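Local coordinates for putative secreted cellulose-binding protein (Streptomyces coelicolor, PDB 4OY6) that probably binds cellulose and cleaves its chains by oxidation at a copper centre, as a lytic polysaccharide monooxygenase of family AA10, at residues 51-56 with 176-181; 45-50 with 78-83. All blocks are in the same frame, centred on the assembly; numbering follows the deposited sequence.

In the fold
The two contacts share one continuous run of chain, residues 45-50 leading directly into 51-56, yet they tie this run to different partners. Contact 1 is the more buried: it adds the short strand 52-54 to strand 175-184 of the beta core, mainly through backbone hydrogen bonds and aromatic packing beside the copper site. Contact 2, only partly buried, joins two irregular pieces of the helical and loop region, and its chemistry lies in polar side-chain groups binding backbone oxygens. Where they meet, Leu51 packs on Tyr80 and Leu83, and Tyr177 CE2 lies 3.7 Å from Asn49 O, illustrating how an extended loop is moored to a beta sandwich.

Contact 1. Residues 51-56 with 176-181; sequences LYRNGS and TYFLCS
Arg53 O is gripped twice, by Thr176 N at 2.9 Å and by a bridging water that donates to it at 2.8 Å, at one end of an antiparallel strand pair. This is the edge where strand 52-54 joins the immunoglobulin-like beta sandwich of the LPMO. The water also donates to Thr176 OG1 and accepts from Ser56 N, tying the turn after the strand to its neighbour; Gln169 is a second partner of Thr176 OG1. Arg53 N returns a bond of 2.9 Å to Thr176 O, completing the hydrogen-bonded pair, whereas the link from Phe178 N to Leu51 O is weak.

On the face of Tyr52 and Tyr177, the Tyr52 CB sits over one face of the Tyr177 ring, 3.8 Å from its centroid. A chi1 of 67° puts Tyr52 CG between the backbone N and the carbonyl carbon, and the ring plane is inclined by 50° to that of Tyr177. Both rings meet His1 edge-to-face, and the nearest atom of the Tyr177 side chain is about 3 Å from the copper ion. On the other face, the aliphatic part of Arg53 runs past Phe178, Arg53 CG approaching Phe178 CE1 at 3.7 Å.

Contact 2. Residues 45-50 with 78-83; sequences MWNWNG and GRYNSL
Two type I beta turns, Asn47 to Gly50 and Gly78 to Asn81, meet beside the N-terminal histidine of the copper site, where the nearest atoms of Gly50 and the His1 side chain are about 4 Å apart. The contact joins the turn after helix 43-46 to the loop that precedes strand 92-93. The hydroxyl of Tyr80 reaches between them, Tyr80 OH donating to Asn47 O at 2.6 Å and lying in the carbonyl plane of that acceptor. Tyr80 OH in turn accepts from Arg79 NE at 3.0 Å and from Arg79 NH2 at 3.1 Å, both nitrogens on one edge of the guanidinium and the hydroxyl in its plane. Three bonds therefore fix the phenol end, and they probably polarise its O-H toward Asn47 O.

Arg79 can reach this point because its chain bends at chi3 (62°), folding the guanidinium back alongside its neighbour while Arg79 CG rests over the centre of the Tyr80 ring, 4.1 Å above its plane. Arg79 NH2 also makes a weak bond of 3.3 Å to Gly50 O and a salt bridge to Glu76. The Asn47 amide lies over one face of the guanidinium, the two planes only 7° apart.

Around these turns, Tyr80 touches Asn11 of helix 10-18 and Ala44 of helix 43-46, while Met45 packs against helices 10-18 and 32-40. Strand 52-54 follows shortly after Gly50 and carries the chain to strand 175-184.

Contact 1. Residues 51-56 with 176-181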
ATOM      1  N   LEU A  51       1.430   4.998  -8.024  1.00  7.97           N
ATOM      2  CA  LEU A  51       0.097   4.714  -7.498  1.00  7.94           C
ATOM      3  C   LEU A  51      -0.455   5.947  -6.785  1.00  7.80           C
ATOM      4  O   LEU A  51      -0.417   6.040  -5.558  1.00 10.57           O
ATOM      5  CB  LEU A  51       0.138   3.479  -6.603  1.00  8.71           C
ATOM      6  CG  LEU A  51      -1.184   2.689  -6.556  1.00  9.27           C
ATOM      7  CD1 LEU A  51      -0.961   1.376  -5.832  1.00 10.56           C
ATOM      8  CD2 LEU A  51      -2.340   3.470  -5.927  1.00  9.80           C
ATOM      9  N   TYR A  52      -0.959   6.891  -7.576  1.00  7.55           N
ATOM     10  CA  TYR A  52      -1.423   8.166  -7.077  1.00  7.93           C
ATOM     11  C   TYR A  52      -2.716   8.598  -7.765  1.00  8.05           C
ATOM     12  O   TYR A  52      -3.051   8.109  -8.856  1.00  8.61           O
ATOM     13  CB  TYR A  52      -0.353   9.274  -7.274  1.00  8.33           C
ATOM     14  CG  TYR A  52      -0.122   9.589  -8.727  1.00  8.46           C
ATOM     15  CD1 TYR A  52       0.754   8.846  -9.512  1.00  8.35           C
ATOM     16  CD2 TYR A  52      -0.858  10.586  -9.359  1.00  8.68           C
ATOM     17  CE1 TYR A  52       0.894   9.062 -10.870  1.00  9.11           C
ATOM     18  CE2 TYR A  52      -0.699  10.832 -10.704  1.00  9.37           C
ATOM     19  CZ  TYR A  52       0.181  10.062 -11.462  1.00  9.14           C
ATOM     20  OH  TYR A  52       0.332  10.297 -12.809  1.00  9.86           O
ATOM     21  N   ARG A  53      -3.390   9.548  -7.131  1.00  8.87           N
ATOM     22  CA  ARG A  53      -4.485  10.315  -7.729  1.00  9.62           C
ATOM     23  C   ARG A  53      -4.160  11.786  -7.537  1.00  8.83           C
ATOM     24  O   ARG A  53      -3.649  12.186  -6.491  1.00  9.27           O
ATOM     25  CB  ARG A  53      -5.835  10.087  -7.001  1.00 10.45           C
ATOM     26  CG  ARG A  53      -6.351   8.677  -6.982  1.00 10.96           C
ATOM     27  CD  ARG A  53      -7.730   8.606  -6.364  1.00 11.71           C
ATOM     28  NE  ARG A  53      -8.728   9.097  -7.264  1.00 12.64           N
ATOM     29  CZ  ARG A  53      -9.345   8.390  -8.212  1.00 13.39           C
ATOM     30  NH1 ARG A  53      -9.150   7.087  -8.347  1.00 13.65           N
ATOM     31  NH2 ARG A  53     -10.230   8.987  -9.000  1.00 16.01           N
ATOM     32  N   ASN A  54      -4.511  12.590  -8.528  1.00  9.63           N
ATOM     33  CA  ASN A  54      -4.494  14.051  -8.388  1.00 10.30           C
ATOM     34  C   ASN A  54      -5.869  14.592  -8.043  1.00 11.84           C
ATOM     35  O   ASN A  54      -6.870  14.066  -8.521  1.00 13.90           O
ATOM     36  CB  ASN A  54      -4.068  14.704  -9.711  1.00 11.21           C
ATOM     37  CG  ASN A  54      -2.661  14.363 -10.112  1.00  9.68           C
ATOM     38  OD1 ASN A  54      -1.802  14.063  -9.274  1.00 10.90           O
ATOM     39  ND2 ASN A  54      -2.406  14.439 -11.412  1.00  9.37           N
ATOM     40  N   GLY A  55      -5.903  15.661  -7.243  1.00 12.54           N
ATOM     41  CA  GLY A  55      -7.096  16.487  -7.108  1.00 15.45           C
ATOM     42  C   GLY A  55      -8.148  15.980  -6.159  1.00 15.47           C
ATOM     43  O   GLY A  55      -9.294  16.412  -6.232  1.00 19.92           O
ATOM     44  N   SER A  56      -7.776  15.081  -5.242  1.00 14.38           N
ATOM     45  CA  SER A  56      -8.784  14.517  -4.336  1.00 14.39           C
ATOM     46  C   SER A  56      -9.339  15.529  -3.330  1.00 14.49           C
ATOM     47  O   SER A  56     -10.388  15.282  -2.748  1.00 18.26           O
ATOM     48  CB  SER A  56      -8.229  13.330  -3.556  1.00 13.15           C
ATOM     49  OG  SER A  56      -7.725  12.291  -4.385  1.00 13.36           O
ATOM     50  N   THR A 176      -1.947  12.475  -4.162  1.00  8.97           N
ATOM     51  CA  THR A 176      -2.074  11.574  -3.025  1.00  8.76           C
ATOM     52  C   THR A 176      -1.743  10.155  -3.485  1.00  8.16           C
ATOM     53  O   THR A 176      -2.205   9.710  -4.534  1.00  8.49           O
ATOM     54  CB  THR A 176      -3.513  11.573  -2.489  1.00  9.42           C
ATOM     55  OG1 THR A 176      -4.030  12.910  -2.440  1.00 10.34           O
ATOM     56  CG2 THR A 176      -3.583  10.913  -1.109  1.00  9.49           C
ATOM     57  N   TYR A 177      -0.951   9.448  -2.674  1.00  7.01           N
ATOM     58  CA  TYR A 177      -0.558   8.065  -2.918  1.00  7.15           C
ATOM     59  C   TYR A 177      -1.258   7.165  -1.913  1.00  7.18           C
ATOM     60  O   TYR A 177      -1.360   7.521  -0.749  1.00  7.50           O
ATOM     61  CB  TYR A 177       0.962   7.909  -2.826  1.00  7.41           C
ATOM     62  CG  TYR A 177       1.729   8.786  -3.781  1.00  7.65           C
ATOM     63  CD1 TYR A 177       1.808  10.165  -3.600  1.00  8.73           C
ATOM     64  CD2 TYR A 177       2.384   8.246  -4.872  1.00  7.62           C
ATOM     65  CE1 TYR A 177       2.517  10.960  -4.488  1.00  8.57           C
ATOM     66  CE2 TYR A 177       3.088   9.048  -5.782  1.00  8.54           C
ATOM     67  CZ  TYR A 177       3.129  10.415  -5.580  1.00  9.24           C
ATOM     68  OH  TYR A 177       3.807  11.208  -6.482  1.00 10.44           O
ATOM     69  N   PHE A 178      -1.705   6.000  -2.382  1.00  7.30           N
ATOM     70  CA  PHE A 178      -2.546   5.089  -1.591  1.00  7.62           C
ATOM     71  C   PHE A 178      -1.871   3.724  -1.556  1.00  6.69           C
ATOM     72  O   PHE A 178      -1.873   3.009  -2.556  1.00  7.76           O
ATOM     73  CB  PHE A 178      -3.949   4.958  -2.208  1.00  7.61           C
ATOM     74  CG  PHE A 178      -4.681   6.277  -2.297  1.00  8.48           C
ATOM     75  CD1 PHE A 178      -4.563   7.092  -3.407  1.00  9.59           C
ATOM     76  CD2 PHE A 178      -5.504   6.694  -1.268  1.00  8.93           C
ATOM     77  CE1 PHE A 178      -5.237   8.302  -3.460  1.00 10.00           C
ATOM     78  CE2 PHE A 178      -6.172   7.901  -1.316  1.00 10.13           C
ATOM     79  CZ  PHE A 178      -6.042   8.701  -2.417  1.00 10.42           C
ATOM     80  N   LEU A 179      -1.261   3.406  -0.423  1.00  6.90           N
ATOM     81  CA  LEU A 179      -0.340   2.259  -0.355  1.00  6.95           C
ATOM     82  C   LEU A 179      -0.827   1.193   0.638  1.00  6.59           C
ATOM     83  O   LEU A 179      -0.813   1.399   1.865  1.00  7.46           O
ATOM     84  CB  LEU A 179       1.052   2.708   0.070  1.00  8.54           C
ATOM     85  CG  LEU A 179       1.849   3.671  -0.787  1.00 12.42           C
ATOM     86  CD1 LEU A 179       1.669   3.573  -2.295  1.00 11.82           C
ATOM     87  CD2 LEU A 179       1.716   5.086  -0.332  1.00 12.70           C
ATOM     88  N   CYS A 180      -1.235   0.044   0.107  1.00  7.13           N
ATOM     89  CA  CYS A 180      -1.547  -1.140   0.914  1.00  6.87           C
ATOM     90  C   CYS A 180      -0.288  -1.948   1.163  1.00  5.98           C
ATOM     91  O   CYS A 180       0.384  -2.313   0.193  1.00  7.02           O
ATOM     92  CB  CYS A 180      -2.529  -2.065   0.206  1.00  8.62           C
ATOM     93  SG  CYS A 180      -4.196  -1.417   0.189  1.00  8.97           S
ATOM     94  N   SER A 181      -0.023  -2.288   2.428  1.00  6.25           N
ATOM     95  CA  SER A 181       1.063  -3.208   2.796  1.00  6.42           C
ATOM     96  C   SER A 181       0.506  -4.336   3.631  1.00  6.52           C
ATOM     97  O   SER A 181      -0.072  -4.088   4.698  1.00  7.34           O
ATOM     98  CB  SER A 181       2.119  -2.494   3.626  1.00  6.89           C
ATOM     99  OG  SER A 181       2.718  -1.417   2.922  1.00  7.00           O
TER
HETATM  100  O   HOH W   1      -5.349  13.499  -4.716  1.00 11.29           O

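Contact 2. Residues 45-50 with 78-83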
ATOM      1  N   MET A  45       4.109  -3.307 -11.416  1.00  7.25           N
ATOM      2  CA  MET A  45       5.339  -3.547 -10.667  1.00  7.13           C
ATOM      3  C   MET A  45       6.483  -2.683 -11.211  1.00  7.33           C
ATOM      4  O   MET A  45       7.204  -2.068 -10.464  1.00  8.07           O
ATOM      5  CB  MET A  45       5.724  -5.018 -10.668  1.00  6.77           C
ATOM      6  CG  MET A  45       5.059  -5.805  -9.555  1.00  7.60           C
ATOM      7  SD  MET A  45       3.264  -5.798  -9.504  1.00  8.33           S
ATOM      8  CE  MET A  45       2.921  -6.642 -11.060  1.00  9.01           C
ATOM      9  N   TRP A  46       6.651  -2.630 -12.535  1.00  7.42           N
ATOM     10  CA  TRP A  46       7.750  -1.808 -13.087  1.00  7.40           C
ATOM     11  C   TRP A  46       7.565  -0.347 -12.672  1.00  7.93           C
ATOM     12  O   TRP A  46       8.523   0.302 -12.257  1.00 10.11           O
ATOM     13  CB  TRP A  46       7.862  -1.907 -14.616  1.00  8.12           C
ATOM     14  CG  TRP A  46       8.079  -3.276 -15.147  1.00  8.44           C
ATOM     15  CD1 TRP A  46       7.349  -3.887 -16.110  1.00  8.52           C
ATOM     16  CD2 TRP A  46       9.103  -4.223 -14.766  1.00  8.17           C
ATOM     17  NE1 TRP A  46       7.849  -5.149 -16.377  1.00  9.21           N
ATOM     18  CE2 TRP A  46       8.918  -5.380 -15.555  1.00  8.54           C
ATOM     19  CE3 TRP A  46      10.164  -4.202 -13.864  1.00  9.76           C
ATOM     20  CZ2 TRP A  46       9.721  -6.506 -15.425  1.00  8.51           C
ATOM     21  CZ3 TRP A  46      10.954  -5.339 -13.725  1.00 10.00           C
ATOM     22  CH2 TRP A  46      10.722  -6.469 -14.501  1.00 10.24           C
ATOM     23  N   ASN A  47       6.324   0.149 -12.763  1.00  7.66           N
ATOM     24  CA  ASN A  47       5.997   1.503 -12.300  1.00  7.66           C
ATOM     25  C   ASN A  47       5.501   1.391 -10.849  1.00  7.59           C
ATOM     26  O   ASN A  47       4.344   1.637 -10.522  1.00  8.33           O
ATOM     27  CB  ASN A  47       4.986   2.142 -13.218  1.00  7.46           C
ATOM     28  CG  ASN A  47       4.776   3.608 -12.921  1.00  8.15           C
ATOM     29  OD1 ASN A  47       5.295   4.120 -11.940  1.00  9.52           O
ATOM     30  ND2 ASN A  47       4.012   4.289 -13.782  1.00  7.62           N
ATOM     31  N   TRP A  48       6.425   1.038  -9.973  1.00  8.87           N
ATOM     32  CA  TRP A  48       6.039   0.821  -8.597  1.00  9.94           C
ATOM     33  C   TRP A  48       5.772   2.140  -7.891  1.00  8.83           C
ATOM     34  O   TRP A  48       5.130   2.135  -6.838  1.00 11.63           O
ATOM     35  CB  TRP A  48       7.017  -0.007  -7.799  1.00 13.30           C
ATOM     36  CG  TRP A  48       8.372   0.463  -7.846  1.00 12.54           C
ATOM     37  CD1 TRP A  48       9.376  -0.045  -8.629  1.00 15.29           C
ATOM     38  CD2 TRP A  48       8.979   1.485  -7.011  1.00 15.40           C
ATOM     39  NE1 TRP A  48      10.549   0.624  -8.371  1.00 17.71           N
ATOM     40  CE2 TRP A  48      10.341   1.543  -7.369  1.00 17.06           C
ATOM     41  CE3 TRP A  48       8.506   2.325  -5.965  1.00 13.64           C
ATOM     42  CZ2 TRP A  48      11.217   2.446  -6.782  1.00 20.65           C
ATOM     43  CZ3 TRP A  48       9.377   3.196  -5.376  1.00 15.51           C
ATOM     44  CH2 TRP A  48      10.721   3.260  -5.794  1.00 19.37           C
ATOM     45  N   ASN A  49       6.246   3.258  -8.440  1.00  8.34           N
ATOM     46  CA  ASN A  49       6.095   4.554  -7.792  1.00  8.83           C
ATOM     47  C   ASN A  49       4.911   5.387  -8.270  1.00  7.60           C
ATOM     48  O   ASN A  49       4.764   6.529  -7.853  1.00  8.56           O
ATOM     49  CB  ASN A  49       7.416   5.343  -7.825  1.00 11.15           C
ATOM     50  CG  ASN A  49       7.816   5.881  -9.184  1.00 12.31           C
ATOM     51  OD1 ASN A  49       7.220   5.634 -10.230  1.00 17.25           O
ATOM     52  ND2 ASN A  49       8.850   6.700  -9.146  1.00 13.72           N
ATOM     53  N   GLY A  50       4.073   4.819  -9.129  1.00  7.59           N
ATOM     54  CA  GLY A  50       3.028   5.551  -9.802  1.00  8.18           C
ATOM     55  C   GLY A  50       1.604   5.386  -9.301  1.00  8.15           C
ATOM     56  O   GLY A  50       0.662   5.625 -10.061  1.00  8.63           O
ATOM     57  N   GLY A  78      -6.366   2.174 -14.563  1.00 10.62           N
ATOM     58  CA  GLY A  78      -6.518   0.783 -14.206  1.00 10.09           C
ATOM     59  C   GLY A  78      -5.239  -0.025 -14.054  1.00  9.34           C
ATOM     60  O   GLY A  78      -5.303  -1.230 -13.834  1.00  9.56           O
ATOM     61  N   ARG A  79      -4.074   0.615 -14.101  1.00  8.93           N
ATOM     62  CA  ARG A  79      -2.808  -0.112 -14.068  1.00  8.31           C
ATOM     63  C   ARG A  79      -2.646  -0.994 -12.845  1.00  7.82           C
ATOM     64  O   ARG A  79      -2.004  -2.032 -12.922  1.00  8.33           O
ATOM     65  CB  ARG A  79      -1.628   0.873 -14.200  1.00  8.31           C
ATOM     66  CG  ARG A  79      -0.267   0.225 -14.164  1.00  8.75           C
ATOM     67  CD  ARG A  79       0.851   1.158 -14.603  1.00  8.75           C
ATOM     68  NE  ARG A  79       1.007   2.351 -13.753  1.00  8.16           N
ATOM     69  CZ  ARG A  79       0.608   3.584 -14.058  1.00  8.74           C
ATOM     70  NH1 ARG A  79      -0.017   3.855 -15.189  1.00  9.18           N
ATOM     71  NH2 ARG A  79       0.866   4.559 -13.204  1.00  8.83           N
ATOM     72  N   TYR A  80      -3.195  -0.565 -11.715  1.00  7.52           N
ATOM     73  CA  TYR A  80      -3.028  -1.239 -10.433  1.00  7.53           C
ATOM     74  C   TYR A  80      -4.266  -2.009  -9.989  1.00  7.06           C
ATOM     75  O   TYR A  80      -4.361  -2.394  -8.819  1.00  7.41           O
ATOM     76  CB  TYR A  80      -2.640  -0.213  -9.356  1.00  7.32           C
ATOM     77  CG  TYR A  80      -1.417   0.578  -9.743  1.00  6.70           C
ATOM     78  CD1 TYR A  80      -0.151   0.020  -9.641  1.00  7.16           C
ATOM     79  CD2 TYR A  80      -1.508   1.881 -10.227  1.00  7.00           C
ATOM     80  CE1 TYR A  80       0.988   0.706 -10.050  1.00  7.35           C
ATOM     81  CE2 TYR A  80      -0.378   2.562 -10.627  1.00  6.92           C
ATOM     82  CZ  TYR A  80       0.868   1.994 -10.523  1.00  7.24           C
ATOM     83  OH  TYR A  80       1.968   2.705 -10.976  1.00  8.32           O
ATOM     84  N   ASN A  81      -5.195  -2.273 -10.909  1.00  8.17           N
ATOM     85  CA  ASN A  81      -6.441  -2.910 -10.507  1.00  7.92           C
ATOM     86  C   ASN A  81      -6.219  -4.289  -9.878  1.00  7.61           C
ATOM     87  O   ASN A  81      -7.018  -4.737  -9.047  1.00  9.08           O
ATOM     88  CB  ASN A  81      -7.437  -3.016 -11.672  1.00  9.21           C
ATOM     89  CG  ASN A  81      -8.005  -1.681 -12.072  1.00 10.84           C
ATOM     90  OD1 ASN A  81      -7.651  -0.650 -11.524  1.00  9.40           O
ATOM     91  ND2 ASN A  81      -8.898  -1.704 -13.044  1.00 12.76           N
ATOM     92  N   SER A  82      -5.185  -5.000 -10.305  1.00  8.16           N
ATOM     93  CA  SER A  82      -4.902  -6.331  -9.769  1.00  7.83           C
ATOM     94  C   SER A  82      -4.528  -6.293  -8.293  1.00  6.98           C
ATOM     95  O   SER A  82      -4.592  -7.318  -7.621  1.00  8.00           O
ATOM     96  CB  SER A  82      -3.769  -6.995 -10.553  1.00  9.40           C
ATOM     97  OG  SER A  82      -2.525  -6.346 -10.383  1.00 10.38           O
ATOM     98  N   LEU A  83      -4.160  -5.131  -7.772  1.00  7.63           N
ATOM     99  CA  LEU A  83      -3.864  -5.019  -6.349  1.00  6.92           C
ATOM    100  C   LEU A  83      -5.123  -5.095  -5.475  1.00  6.94           C
ATOM    101  O   LEU A  83      -5.019  -5.225  -4.251  1.00  8.35           O
ATOM    102  CB  LEU A  83      -3.073  -3.745  -6.011  1.00  7.05           C
ATOM    103  CG  LEU A  83      -1.826  -3.504  -6.871  1.00  7.35           C
ATOM    104  CD1 LEU A  83      -1.112  -2.277  -6.346  1.00  7.89           C
ATOM    105  CD2 LEU A  83      -0.918  -4.733  -6.919  1.00  8.20           C
TER